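Local structure of trans-4-hydroxy-L-proline dehydratase (Clostridioides difficile 70-100-2010, 6VXC) at residues A[53-58]-A[69-74]; A[63-68]-A[538-543]; A[101-106]-A[293-298]; A[542-547]-A[556-561]. The protein uses a glycyl radical to dehydrate trans-4-hydroxy-L-proline to (S)-1-pyrroline-5-carboxylate in the anaerobic breakdown of hydroxyproline. One frame throughout, in Å; residues are numbered along the deposited sequence.

Contact 1: A[53-58]-A[69-74]; sequences EAYKKY and ALSFKH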
loop_
_atom_site.group_PDB
_atom_site.type_symbol
_atom_site.label_atom_id
_atom_site.label_comp_id
_atom_site.label_asym_id
_atom_site.label_seq_id
_atom_site.Cartn_x
_atom_site.Cartn_y
_atom_site.Cartn_z
ATOM N N GLU A 53 17.441 -19.277 15.717
ATOM C CA GLU A 53 17.373 -20.458 16.581
ATOM C C GLU A 53 16.478 -21.543 15.996
ATOM O O GLU A 53 16.789 -22.737 16.093
ATOM C CB GLU A 53 16.867 -20.074 17.970
ATOM C CG GLU A 53 17.811 -19.233 18.795
ATOM C CD GLU A 53 17.246 -18.926 20.177
ATOM O OE1 GLU A 53 16.156 -19.435 20.505
ATOM O OE2 GLU A 53 17.888 -18.170 20.934
ATOM N N ALA A 54 15.324 -21.158 15.453
ATOM C CA ALA A 54 14.394 -22.152 14.937
ATOM C C ALA A 54 14.956 -22.857 13.708
ATOM O O ALA A 54 14.816 -24.075 13.574
ATOM C CB ALA A 54 13.044 -21.508 14.625
ATOM N N TYR A 55 15.577 -22.111 12.788
ATOM C CA TYR A 55 16.130 -22.740 11.590
ATOM C C TYR A 55 17.263 -23.697 11.939
ATOM O O TYR A 55 17.329 -24.815 11.407
ATOM C CB TYR A 55 16.617 -21.680 10.607
ATOM C CG TYR A 55 15.575 -21.222 9.613
ATOM C CD1 TYR A 55 14.327 -20.784 10.035
ATOM C CD2 TYR A 55 15.837 -21.242 8.250
ATOM C CE1 TYR A 55 13.367 -20.362 9.117
ATOM C CE2 TYR A 55 14.899 -20.822 7.331
ATOM C CZ TYR A 55 13.657 -20.384 7.769
ATOM O OH TYR A 55 12.721 -19.961 6.847
ATOM N N LYS A 56 18.169 -23.269 12.822
ATOM C CA LYS A 56 19.242 -24.149 13.261
ATOM C C LYS A 56 18.693 -25.419 13.889
ATOM O O LYS A 56 19.322 -26.475 13.809
ATOM C CB LYS A 56 20.147 -23.412 14.251
ATOM C CG LYS A 56 21.052 -22.372 13.605
ATOM C CD LYS A 56 21.826 -21.585 14.659
ATOM C CE LYS A 56 22.815 -20.631 14.023
ATOM N NZ LYS A 56 23.490 -19.811 15.064
ATOM N N LYS A 57 17.520 -25.339 14.499
ATOM C CA LYS A 57 16.890 -26.516 15.077
ATOM C C LYS A 57 16.215 -27.382 14.011
ATOM O O LYS A 57 16.346 -28.610 14.035
ATOM C CB LYS A 57 15.888 -26.064 16.140
ATOM C CG LYS A 57 15.401 -27.125 17.098
ATOM C CD LYS A 57 14.863 -26.455 18.375
ATOM C CE LYS A 57 13.905 -27.353 19.138
ATOM N NZ LYS A 57 13.026 -26.561 20.044
ATOM N N TYR A 58 15.502 -26.773 13.062
ATOM C CA TYR A 58 14.573 -27.521 12.222
ATOM C C TYR A 58 14.918 -27.581 10.738
ATOM O O TYR A 58 14.403 -28.469 10.050
ATOM C CB TYR A 58 13.153 -26.952 12.366
ATOM C CG TYR A 58 12.538 -27.189 13.724
ATOM C CD1 TYR A 58 12.280 -28.482 14.179
ATOM C CD2 TYR A 58 12.221 -26.124 14.554
ATOM C CE1 TYR A 58 11.717 -28.702 15.420
ATOM C CE2 TYR A 58 11.659 -26.330 15.785
ATOM C CZ TYR A 58 11.412 -27.623 16.219
ATOM O OH TYR A 58 10.856 -27.824 17.451
ATOM N N ALA A 69 6.147 -22.407 9.939
ATOM C CA ALA A 69 5.192 -22.449 11.046
ATOM C C ALA A 69 5.892 -22.724 12.378
ATOM O O ALA A 69 5.609 -22.069 13.390
ATOM C CB ALA A 69 4.124 -23.504 10.767
ATOM N N LEU A 70 6.810 -23.699 12.394
ATOM C CA LEU A 70 7.571 -23.985 13.609
ATOM C C LEU A 70 8.432 -22.794 14.015
ATOM O O LEU A 70 8.611 -22.527 15.206
ATOM C CB LEU A 70 8.438 -25.232 13.413
ATOM C CG LEU A 70 7.719 -26.579 13.354
ATOM C CD1 LEU A 70 8.680 -27.718 12.950
ATOM C CD2 LEU A 70 7.035 -26.870 14.680
ATOM N N SER A 71 8.984 -22.069 13.040
ATOM C CA SER A 71 9.779 -20.894 13.381
ATOM C C SER A 71 8.905 -19.788 13.966
ATOM O O SER A 71 9.294 -19.133 14.938
ATOM C CB SER A 71 10.527 -20.386 12.147
ATOM O OG SER A 71 11.424 -21.370 11.676
ATOM N N PHE A 72 7.732 -19.555 13.374
ATOM C CA PHE A 72 6.803 -18.581 13.934
ATOM C C PHE A 72 6.399 -18.963 15.351
ATOM O O PHE A 72 6.386 -18.122 16.258
ATOM C CB PHE A 72 5.569 -18.460 13.045
ATOM C CG PHE A 72 4.530 -17.487 13.568
ATOM C CD1 PHE A 72 4.785 -16.122 13.568
ATOM C CD2 PHE A 72 3.299 -17.938 14.018
ATOM C CE1 PHE A 72 3.838 -15.211 14.033
ATOM C CE2 PHE A 72 2.339 -17.034 14.482
ATOM C CZ PHE A 72 2.616 -15.670 14.494
ATOM N N LYS A 73 6.061 -20.238 15.557
ATOM C CA LYS A 73 5.667 -20.686 16.887
ATOM C C LYS A 73 6.793 -20.502 17.890
ATOM O O LYS A 73 6.562 -20.067 19.023
ATOM C CB LYS A 73 5.222 -22.145 16.852
ATOM C CG LYS A 73 4.692 -22.641 18.196
ATOM C CD LYS A 73 4.217 -24.069 18.091
ATOM C CE LYS A 73 3.828 -24.648 19.433
ATOM N NZ LYS A 73 3.897 -26.125 19.357
ATOM N N HIS A 74 8.011 -20.857 17.506
ATOM C CA HIS A 74 9.143 -20.633 18.390
ATOM C C HIS A 74 9.279 -19.160 18.732
ATOM O O HIS A 74 9.532 -18.801 19.884
ATOM C CB HIS A 74 10.421 -21.158 17.743
ATOM C CG HIS A 74 11.618 -21.054 18.626
ATOM N ND1 HIS A 74 11.821 -21.889 19.703
ATOM C CD2 HIS A 74 12.663 -20.197 18.614
ATOM C CE1 HIS A 74 12.942 -21.554 20.312
ATOM N NE2 HIS A 74 13.475 -20.531 19.669
#
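A helical hairpin brings H74 to E53 and L70 to Y58, the last turn of helix 46-58 packing against the middle of helix 64-78. H74 NE2 donates a hydrogen bond to E53 OE1 at 3.0 Å, nearly straight. The oxygen lies in the plane of the imidazole and uses its anti lone pair, while carboxylate and ring planes stand 58° apart. H74 gets there because its CG is anti to the backbone N (chi1 -176°), which swings the ring across to the neighbouring helix. Between the two ends of the interface, where the axes of the two segments approach to 9.1 Å at 135°, the helices come together on small residues: A54 CB sits 3.4 Å from S71 OG, which is itself hydrogen-bonded to L67 O. Y55 touches the same hydroxyl, with CE1 3.4 Å from S71 OG. Toward the connecting loop, L70 CD1 stands over the centre of the Y58 ring as a CH-pi contact, 3.9 Å from its centroid, with K57 CG over the opposite face.

Contact 2: A[63-68]-A[538-543]; sequences EIPVLR and HMPCPL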
loop_
_atom_site.group_PDB
_atom_site.type_symbol
_atom_site.label_atom_id
_atom_site.label_comp_id
_atom_site.label_asym_id
_atom_site.label_seq_id
_atom_site.Cartn_x
_atom_site.Cartn_y
_atom_site.Cartn_z
ATOM N N GLU A 63 9.486 -30.077 5.755
ATOM C CA GLU A 63 9.200 -29.289 4.565
ATOM C C GLU A 63 9.114 -27.806 4.938
ATOM O O GLU A 63 8.853 -27.448 6.083
ATOM C CB GLU A 63 7.898 -29.756 3.906
ATOM C CG GLU A 63 7.817 -31.263 3.621
ATOM C CD GLU A 63 8.695 -31.711 2.463
ATOM O OE1 GLU A 63 8.802 -32.936 2.226
ATOM O OE2 GLU A 63 9.292 -30.843 1.793
ATOM N N ILE A 64 9.348 -26.938 3.949
ATOM C CA ILE A 64 9.481 -25.503 4.240
ATOM C C ILE A 64 8.230 -24.916 4.876
ATOM O O ILE A 64 8.361 -24.116 5.808
ATOM C CB ILE A 64 9.929 -24.743 2.985
ATOM C CG1 ILE A 64 11.357 -25.176 2.623
ATOM C CG2 ILE A 64 9.902 -23.249 3.257
ATOM C CD1 ILE A 64 11.852 -24.636 1.311
ATOM N N PRO A 65 7.015 -25.247 4.451
ATOM C CA PRO A 65 5.853 -24.689 5.166
ATOM C C PRO A 65 5.859 -25.011 6.652
ATOM O O PRO A 65 5.589 -24.128 7.476
ATOM C CB PRO A 65 4.647 -25.297 4.433
ATOM C CG PRO A 65 5.204 -26.234 3.415
ATOM C CD PRO A 65 6.640 -25.933 3.212
ATOM N N VAL A 66 6.187 -26.247 7.024
ATOM C CA VAL A 66 6.265 -26.589 8.439
ATOM C C VAL A 66 7.407 -25.836 9.113
ATOM O O VAL A 66 7.284 -25.398 10.261
ATOM C CB VAL A 66 6.392 -28.113 8.612
ATOM C CG1 VAL A 66 6.698 -28.460 10.060
ATOM C CG2 VAL A 66 5.103 -28.807 8.169
ATOM N N LEU A 67 8.536 -25.678 8.419
ATOM C CA LEU A 67 9.644 -24.904 8.975
ATOM C C LEU A 67 9.220 -23.476 9.312
ATOM O O LEU A 67 9.557 -22.954 10.378
ATOM C CB LEU A 67 10.827 -24.899 8.005
ATOM C CG LEU A 67 12.019 -23.998 8.337
ATOM C CD1 LEU A 67 12.599 -24.343 9.671
ATOM C CD2 LEU A 67 13.066 -24.182 7.276
ATOM N N ARG A 68 8.503 -22.817 8.404
ATOM C CA ARG A 68 8.027 -21.466 8.690
ATOM C C ARG A 68 7.083 -21.459 9.890
ATOM O O ARG A 68 7.196 -20.610 10.779
ATOM C CB ARG A 68 7.320 -20.892 7.462
ATOM C CG ARG A 68 8.189 -20.777 6.216
ATOM C CD ARG A 68 9.337 -19.805 6.419
ATOM N NE ARG A 68 8.859 -18.496 6.847
ATOM C CZ ARG A 68 9.638 -17.533 7.323
ATOM N NH1 ARG A 68 9.105 -16.388 7.698
ATOM N NH2 ARG A 68 10.951 -17.724 7.437
ATOM N N HIS A 538 9.695 -20.453 -0.782
ATOM C CA HIS A 538 10.512 -20.054 0.352
ATOM C C HIS A 538 9.837 -19.051 1.281
ATOM O O HIS A 538 10.365 -18.792 2.360
ATOM C CB HIS A 538 11.845 -19.468 -0.145
ATOM C CG HIS A 538 12.581 -20.384 -1.076
ATOM N ND1 HIS A 538 13.299 -21.472 -0.636
ATOM C CD2 HIS A 538 12.684 -20.389 -2.425
ATOM C CE1 HIS A 538 13.818 -22.105 -1.673
ATOM N NE2 HIS A 538 13.461 -21.468 -2.772
ATOM N N MET A 539 8.701 -18.482 0.899
ATOM C CA MET A 539 7.955 -17.606 1.801
ATOM C C MET A 539 6.530 -18.091 2.034
ATOM O O MET A 539 5.605 -17.271 2.017
ATOM C CB MET A 539 7.870 -16.184 1.249
ATOM C CG MET A 539 9.149 -15.404 1.167
ATOM S SD MET A 539 8.719 -13.773 0.504
ATOM C CE MET A 539 10.229 -13.324 -0.336
ATOM N N PRO A 540 6.288 -19.385 2.227
ATOM C CA PRO A 540 4.923 -19.799 2.545
ATOM C C PRO A 540 4.498 -19.123 3.833
ATOM O O PRO A 540 5.318 -18.795 4.686
ATOM C CB PRO A 540 5.030 -21.320 2.701
ATOM C CG PRO A 540 6.444 -21.559 3.080
ATOM C CD PRO A 540 7.241 -20.503 2.351
ATOM N N CYS A 541 3.214 -18.841 3.943
ATOM C CA CYS A 541 2.688 -18.109 5.093
ATOM C C CYS A 541 1.524 -18.888 5.681
ATOM O O CYS A 541 0.360 -18.546 5.455
ATOM C CB CYS A 541 2.300 -16.678 4.698
ATOM S SG CYS A 541 1.339 -16.561 3.154
ATOM N N PRO A 542 1.804 -19.945 6.455
ATOM C CA PRO A 542 0.703 -20.747 7.020
ATOM C C PRO A 542 -0.244 -19.943 7.893
ATOM O O PRO A 542 -1.447 -20.227 7.885
ATOM C CB PRO A 542 1.414 -21.832 7.846
ATOM C CG PRO A 542 2.857 -21.718 7.530
ATOM C CD PRO A 542 3.127 -20.382 6.912
ATOM N N LEU A 543 0.231 -18.951 8.643
ATOM C CA LEU A 543 -0.719 -18.192 9.454
ATOM C C LEU A 543 -1.704 -17.443 8.562
ATOM O O LEU A 543 -2.917 -17.613 8.689
ATOM C CB LEU A 543 -0.002 -17.230 10.409
ATOM C CG LEU A 543 -0.937 -16.338 11.245
ATOM C CD1 LEU A 543 -1.868 -17.203 12.116
ATOM C CD2 LEU A 543 -0.163 -15.342 12.138
HETATM O O HOH W 1 6.347 -17.453 6.980
#
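P540 and P542 lie against I64, P65 and R68, where the first turn of helix 64-78 meets the short linker between helix 506-538 and helix 542-546. C541 is the N-cap of helix 542-546 and E63 that of helix 64-78, so two helix starts face each other through prolines. The tight part is the P540 ring: its CG is 3.7 Å from R68 CG and 3.8 Å from P65 CA, and I64 CG2 closes on the same P540 CG at 3.9 Å. I64 and R68 each meet this ring at about a right angle. Beside it, P542 CG rests 3.6 Å from the P65 carbonyl O, a van der Waals approach. Packing thins toward the partly exposed side, where I64 CD1 reaches H538 ND1 at 4.0 Å, coming obliquely to the imidazole. On the buried side R68 folds back on itself, bent at both chi2 (-64°) and chi3 (-55°), which lays its CG against P540 and turns the guanidinium past it. The far nitrogens are claimed by Y55 through NH2 and by a salt bridge to E105 through NH1. NE instead donates to a water in the guanidinium plane, 2.7 Å from R68 NE, and that water donates a hydrogen bond to P540 O at 2.8 Å.

Contact 3: A[101-106]-A[293-298]; sequences PTYPEI and ELNIWD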
loop_
_atom_site.group_PDB
_atom_site.type_symbol
_atom_site.label_atom_id
_atom_site.label_comp_id
_atom_site.label_asym_id
_atom_site.label_seq_id
_atom_site.Cartn_x
_atom_site.Cartn_y
_atom_site.Cartn_z
ATOM N N PRO A 101 10.791 -4.948 13.855
ATOM C CA PRO A 101 11.566 -6.184 13.725
ATOM C C PRO A 101 12.313 -6.192 12.399
ATOM O O PRO A 101 12.055 -5.382 11.507
ATOM C CB PRO A 101 10.508 -7.289 13.764
ATOM C CG PRO A 101 9.243 -6.618 14.209
ATOM C CD PRO A 101 9.346 -5.192 13.792
ATOM N N THR A 102 13.255 -7.131 12.274
ATOM C CA THR A 102 13.953 -7.371 11.018
ATOM C C THR A 102 13.614 -8.751 10.485
ATOM O O THR A 102 13.226 -9.656 11.229
ATOM C CB THR A 102 15.478 -7.272 11.146
ATOM O OG1 THR A 102 15.949 -8.284 12.035
ATOM C CG2 THR A 102 15.908 -5.911 11.644
ATOM N N TYR A 103 13.810 -8.912 9.182
ATOM C CA TYR A 103 13.354 -10.090 8.452
ATOM C C TYR A 103 14.481 -10.601 7.557
ATOM O O TYR A 103 14.411 -10.509 6.329
ATOM C CB TYR A 103 12.090 -9.753 7.655
ATOM C CG TYR A 103 10.945 -9.245 8.532
ATOM C CD1 TYR A 103 10.918 -7.929 8.975
ATOM C CD2 TYR A 103 9.924 -10.089 8.943
ATOM C CE1 TYR A 103 9.902 -7.459 9.783
ATOM C CE2 TYR A 103 8.883 -9.615 9.763
ATOM C CZ TYR A 103 8.883 -8.297 10.174
ATOM O OH TYR A 103 7.872 -7.796 10.993
ATOM N N PRO A 104 15.537 -11.170 8.150
ATOM C CA PRO A 104 16.702 -11.596 7.350
ATOM C C PRO A 104 16.431 -12.778 6.426
ATOM O O PRO A 104 17.234 -13.018 5.517
ATOM C CB PRO A 104 17.740 -11.957 8.416
ATOM C CG PRO A 104 16.928 -12.351 9.611
ATOM C CD PRO A 104 15.716 -11.452 9.583
ATOM N N GLU A 105 15.320 -13.502 6.598
ATOM C CA GLU A 105 14.956 -14.516 5.616
ATOM C C GLU A 105 14.580 -13.901 4.276
ATOM O O GLU A 105 14.565 -14.609 3.261
ATOM C CB GLU A 105 13.803 -15.382 6.123
ATOM C CG GLU A 105 12.494 -14.619 6.346
ATOM C CD GLU A 105 12.333 -14.166 7.774
ATOM O OE1 GLU A 105 11.483 -14.753 8.481
ATOM O OE2 GLU A 105 13.092 -13.276 8.209
ATOM N N ILE A 106 14.229 -12.617 4.270
ATOM C CA ILE A 106 13.859 -11.896 3.062
ATOM C C ILE A 106 15.023 -11.019 2.627
ATOM O O ILE A 106 15.504 -11.130 1.500
ATOM C CB ILE A 106 12.599 -11.042 3.290
ATOM C CG1 ILE A 106 11.415 -11.927 3.688
ATOM C CG2 ILE A 106 12.275 -10.223 2.032
ATOM C CD1 ILE A 106 10.225 -11.124 4.201
ATOM N N GLU A 293 4.986 -12.842 11.005
ATOM C CA GLU A 293 5.250 -14.006 10.163
ATOM C C GLU A 293 6.159 -13.636 8.987
ATOM O O GLU A 293 7.155 -14.315 8.720
ATOM C CB GLU A 293 3.918 -14.592 9.671
ATOM C CG GLU A 293 4.044 -15.681 8.614
ATOM C CD GLU A 293 2.715 -16.401 8.275
ATOM O OE1 GLU A 293 1.727 -15.738 7.872
ATOM O OE2 GLU A 293 2.674 -17.655 8.396
ATOM N N LEU A 294 5.835 -12.549 8.286
ATOM C CA LEU A 294 6.619 -12.050 7.165
ATOM C C LEU A 294 6.491 -10.534 7.121
ATOM O O LEU A 294 5.516 -9.971 7.613
ATOM C CB LEU A 294 6.144 -12.644 5.837
ATOM C CG LEU A 294 6.453 -14.121 5.587
ATOM C CD1 LEU A 294 5.575 -14.645 4.462
ATOM C CD2 LEU A 294 7.943 -14.339 5.307
ATOM N N ASN A 295 7.464 -9.881 6.480
ATOM C CA ASN A 295 7.430 -8.425 6.273
ATOM C C ASN A 295 6.573 -8.115 5.046
ATOM O O ASN A 295 7.072 -7.797 3.964
ATOM C CB ASN A 295 8.834 -7.862 6.100
ATOM C CG ASN A 295 8.824 -6.358 5.868
ATOM O OD1 ASN A 295 7.797 -5.703 6.055
ATOM N ND2 ASN A 295 9.979 -5.795 5.509
ATOM N N ILE A 296 5.245 -8.176 5.227
ATOM C CA ILE A 296 4.314 -8.091 4.100
ATOM C C ILE A 296 4.038 -6.635 3.730
ATOM O O ILE A 296 3.964 -5.764 4.592
ATOM C CB ILE A 296 3.005 -8.849 4.415
ATOM C CG1 ILE A 296 2.471 -8.448 5.799
ATOM C CG2 ILE A 296 3.218 -10.346 4.293
ATOM C CD1 ILE A 296 1.175 -9.109 6.179
ATOM N N TRP A 297 3.930 -6.375 2.427
ATOM C CA TRP A 297 3.540 -5.059 1.934
ATOM C C TRP A 297 2.209 -4.626 2.538
ATOM O O TRP A 297 1.266 -5.412 2.615
ATOM C CB TRP A 297 3.438 -5.070 0.405
ATOM C CG TRP A 297 4.757 -4.855 -0.286
ATOM C CD1 TRP A 297 5.528 -5.794 -0.913
ATOM C CD2 TRP A 297 5.457 -3.612 -0.408
ATOM N NE1 TRP A 297 6.667 -5.203 -1.420
ATOM C CE2 TRP A 297 6.646 -3.866 -1.120
ATOM C CE3 TRP A 297 5.191 -2.304 0.021
ATOM C CZ2 TRP A 297 7.563 -2.864 -1.415
ATOM C CZ3 TRP A 297 6.107 -1.306 -0.279
ATOM C CH2 TRP A 297 7.279 -1.597 -0.986
ATOM N N ASP A 298 2.136 -3.362 2.955
ATOM C CA ASP A 298 0.896 -2.752 3.455
ATOM C C ASP A 298 0.393 -3.409 4.737
ATOM O O ASP A 298 -0.815 -3.431 4.998
ATOM C CB ASP A 298 -0.200 -2.781 2.392
ATOM C CG ASP A 298 0.163 -1.966 1.152
ATOM O OD1 ASP A 298 1.184 -1.250 1.181
ATOM O OD2 ASP A 298 -0.577 -2.041 0.164
#
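Y103 lays one face of its ring over N295, whose CB stands above the ring centre at 3.5 Å from the centroid, 14° off the normal. This CH-pi contact joins two buried loops, one following strand 99-101 and the other following helix 276-293. The two side chains cross at about a right angle, yet their flat groups are only moderately tilted, the amide lying 29° from the ring plane. N295 CG is anti to the backbone N (chi1 179°), and the amide leads away to R176, which donates to N295 OD1. The backbone of 293-298 joins in: Y103 CD2 is 3.5 Å from N295 N, and Y103 CE2 is 3.7 Å from the carbonyl C of L294. N295 is the centre of an inverse gamma turn, a sharp bend that offers this CB and peptide to the tyrosine together. I106 packs beside N295, its CD1 3.8 Å from N295 N and 4.1 Å from L294 CD2. The polar ends are tied elsewhere: Y103 OH bonds to T291 O at the end of helix 276-293, and E105 OE1 forms a salt bridge with R47. No hydrogen bond crosses between the two loops, so their fit rests on shape and dispersion, while the outward hydrogen bonds of Y103 and N295 probably restrain how ring and amide are turned.

Contact 4: A[542-547]-A[556-561]; sequences PLMSTI and KDYQRG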
loop_
_atom_site.group_PDB
_atom_site.type_symbol
_atom_site.label_atom_id
_atom_site.label_comp_id
_atom_site.label_asym_id
_atom_site.label_seq_id
_atom_site.Cartn_x
_atom_site.Cartn_y
_atom_site.Cartn_z
ATOM N N PRO A 542 1.804 -19.945 6.455
ATOM C CA PRO A 542 0.703 -20.747 7.020
ATOM C C PRO A 542 -0.244 -19.943 7.893
ATOM O O PRO A 542 -1.447 -20.227 7.885
ATOM C CB PRO A 542 1.414 -21.832 7.846
ATOM C CG PRO A 542 2.857 -21.718 7.530
ATOM C CD PRO A 542 3.127 -20.382 6.912
ATOM N N LEU A 543 0.231 -18.951 8.643
ATOM C CA LEU A 543 -0.719 -18.192 9.454
ATOM C C LEU A 543 -1.704 -17.443 8.562
ATOM O O LEU A 543 -2.917 -17.613 8.689
ATOM C CB LEU A 543 -0.002 -17.230 10.409
ATOM C CG LEU A 543 -0.937 -16.338 11.245
ATOM C CD1 LEU A 543 -1.868 -17.203 12.116
ATOM C CD2 LEU A 543 -0.163 -15.342 12.138
ATOM N N MET A 544 -1.209 -16.668 7.595
ATOM C CA MET A 544 -2.140 -15.963 6.715
ATOM C C MET A 544 -3.108 -16.932 6.037
ATOM O O MET A 544 -4.295 -16.624 5.877
ATOM C CB MET A 544 -1.383 -15.140 5.669
ATOM C CG MET A 544 -2.300 -14.355 4.720
ATOM S SD MET A 544 -3.090 -12.942 5.545
ATOM C CE MET A 544 -1.659 -11.887 5.736
ATOM N N SER A 545 -2.626 -18.119 5.655
ATOM C CA SER A 545 -3.485 -19.067 4.960
ATOM C C SER A 545 -4.689 -19.478 5.802
ATOM O O SER A 545 -5.747 -19.781 5.247
ATOM C CB SER A 545 -2.680 -20.297 4.535
ATOM O OG SER A 545 -1.617 -19.933 3.670
ATOM N N THR A 546 -4.554 -19.513 7.133
ATOM C CA THR A 546 -5.662 -19.987 7.961
ATOM C C THR A 546 -6.882 -19.080 7.885
ATOM O O THR A 546 -7.991 -19.542 8.157
ATOM C CB THR A 546 -5.244 -20.124 9.431
ATOM O OG1 THR A 546 -4.910 -18.829 9.958
ATOM C CG2 THR A 546 -4.049 -21.106 9.601
ATOM N N ILE A 547 -6.720 -17.813 7.505
ATOM C CA ILE A 547 -7.824 -16.867 7.560
ATOM C C ILE A 547 -8.225 -16.343 6.183
ATOM O O ILE A 547 -8.979 -15.385 6.099
ATOM C CB ILE A 547 -7.504 -15.694 8.508
ATOM C CG1 ILE A 547 -6.241 -14.985 8.032
ATOM C CG2 ILE A 547 -7.418 -16.180 9.963
ATOM C CD1 ILE A 547 -5.967 -13.671 8.733
ATOM N N LYS A 556 -4.041 -25.574 0.384
ATOM C CA LYS A 556 -3.058 -24.859 -0.416
ATOM C C LYS A 556 -2.728 -23.521 0.235
ATOM O O LYS A 556 -3.626 -22.732 0.557
ATOM C CB LYS A 556 -3.565 -24.645 -1.843
ATOM C CG LYS A 556 -2.517 -24.026 -2.750
ATOM C CD LYS A 556 -3.060 -23.721 -4.134
ATOM C CE LYS A 556 -3.247 -24.974 -4.963
ATOM N NZ LYS A 556 -3.450 -24.609 -6.403
ATOM N N ASP A 557 -1.434 -23.286 0.427
ATOM C CA ASP A 557 -0.960 -22.090 1.102
ATOM C C ASP A 557 -1.319 -20.825 0.305
ATOM O O ASP A 557 -1.331 -20.814 -0.931
ATOM C CB ASP A 557 0.548 -22.184 1.305
ATOM C CG ASP A 557 1.091 -21.075 2.180
ATOM O OD1 ASP A 557 0.953 -21.170 3.415
ATOM O OD2 ASP A 557 1.627 -20.092 1.625
ATOM N N TYR A 558 -1.587 -19.745 1.037
ATOM C CA TYR A 558 -1.919 -18.462 0.414
ATOM C C TYR A 558 -0.840 -18.012 -0.563
ATOM O O TYR A 558 -1.147 -17.448 -1.618
ATOM C CB TYR A 558 -2.142 -17.413 1.511
ATOM C CG TYR A 558 -2.320 -15.986 1.043
ATOM C CD1 TYR A 558 -3.563 -15.503 0.684
ATOM C CD2 TYR A 558 -1.245 -15.104 1.032
ATOM C CE1 TYR A 558 -3.727 -14.185 0.276
ATOM C CE2 TYR A 558 -1.397 -13.800 0.630
ATOM C CZ TYR A 558 -2.631 -13.345 0.254
ATOM O OH TYR A 558 -2.744 -12.040 -0.139
ATOM N N GLN A 559 0.429 -18.268 -0.241
ATOM C CA GLN A 559 1.521 -17.811 -1.093
ATOM C C GLN A 559 1.674 -18.632 -2.370
ATOM O O GLN A 559 2.511 -18.288 -3.200
ATOM C CB GLN A 559 2.838 -17.810 -0.320
ATOM C CG GLN A 559 3.786 -16.662 -0.668
ATOM C CD GLN A 559 3.410 -15.353 0.023
ATOM O OE1 GLN A 559 2.513 -14.641 -0.421
ATOM N NE2 GLN A 559 4.100 -15.037 1.119
ATOM N N ARG A 560 0.894 -19.688 -2.576
ATOM C CA ARG A 560 1.012 -20.395 -3.845
ATOM C C ARG A 560 -0.345 -20.644 -4.488
ATOM O O ARG A 560 -0.494 -21.580 -5.273
ATOM C CB ARG A 560 1.792 -21.705 -3.697
ATOM C CG ARG A 560 1.117 -22.826 -2.913
ATOM C CD ARG A 560 2.028 -24.071 -2.827
ATOM N NE ARG A 560 1.373 -25.179 -2.138
ATOM C CZ ARG A 560 0.623 -26.101 -2.733
ATOM N NH1 ARG A 560 0.430 -26.062 -4.043
ATOM N NH2 ARG A 560 0.070 -27.071 -2.015
ATOM N N GLY A 561 -1.336 -19.804 -4.191
ATOM C CA GLY A 561 -2.596 -19.830 -4.898
ATOM C C GLY A 561 -3.797 -20.340 -4.130
ATOM O O GLY A 561 -4.821 -20.620 -4.753
#
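S545 on the short helix 542-546 meets D557 and Y558 in the Asx turn that follows helix 551-554. The Y558 side chain lies about 11 Å from that of E456, probably the proton acceptor, as in related enzymes. Hydrogen bonding is concentrated on the serine hydroxyl. Y558 N donates to S545 OG at 2.6 Å in an almost linear bond (177°), and D557 OD1 comes within 2.9 Å of S545 OG. The hydroxyl is also hydrogen-bonded to C541 O one turn back, so helix and loop backbone groups converge on it. S545 has chi1 of -60°, with OG anti to the carbonyl carbon, which turns the hydroxyl toward the loop. D557 OD2 accepts from Q559 N at 2.9 Å, from above the carboxylate plane, closing the Asx turn, and also from C541 N at the start of the helix. Apolar and aromatic contacts fall to M544 and Y558, which run side by side in the same direction. M544 CG sits over one face of the tyrosine, offset toward the rim and 3.9 Å from Y558 CD2. Beyond it M544 SD makes a more distant Met-aromatic contact, 5.2 Å from the centroid of the Y558 ring and 5° off its normal.

Contacts 3 and 4 are wholly buried, whereas contacts 1 and 2 run from covered residues out to the protein surface. Helix 64-78 serves both of these, its first turn in contact 2 and the following turns in contact 1; helix 542-546 likewise joins contact 2 to contact 4. Chemistry varies with place: a histidine-carboxylate bond at the exposed end of contact 1, proline packing with a bridging water in contact 2, aromatic and dispersion contacts in contact 3, and hydrogen bonds gathered on a serine in contact 4. R68 of contact 2 ties it to contacts 1 and 3, while E293 of contact 3 accepts from the backbone N of L543 and M544.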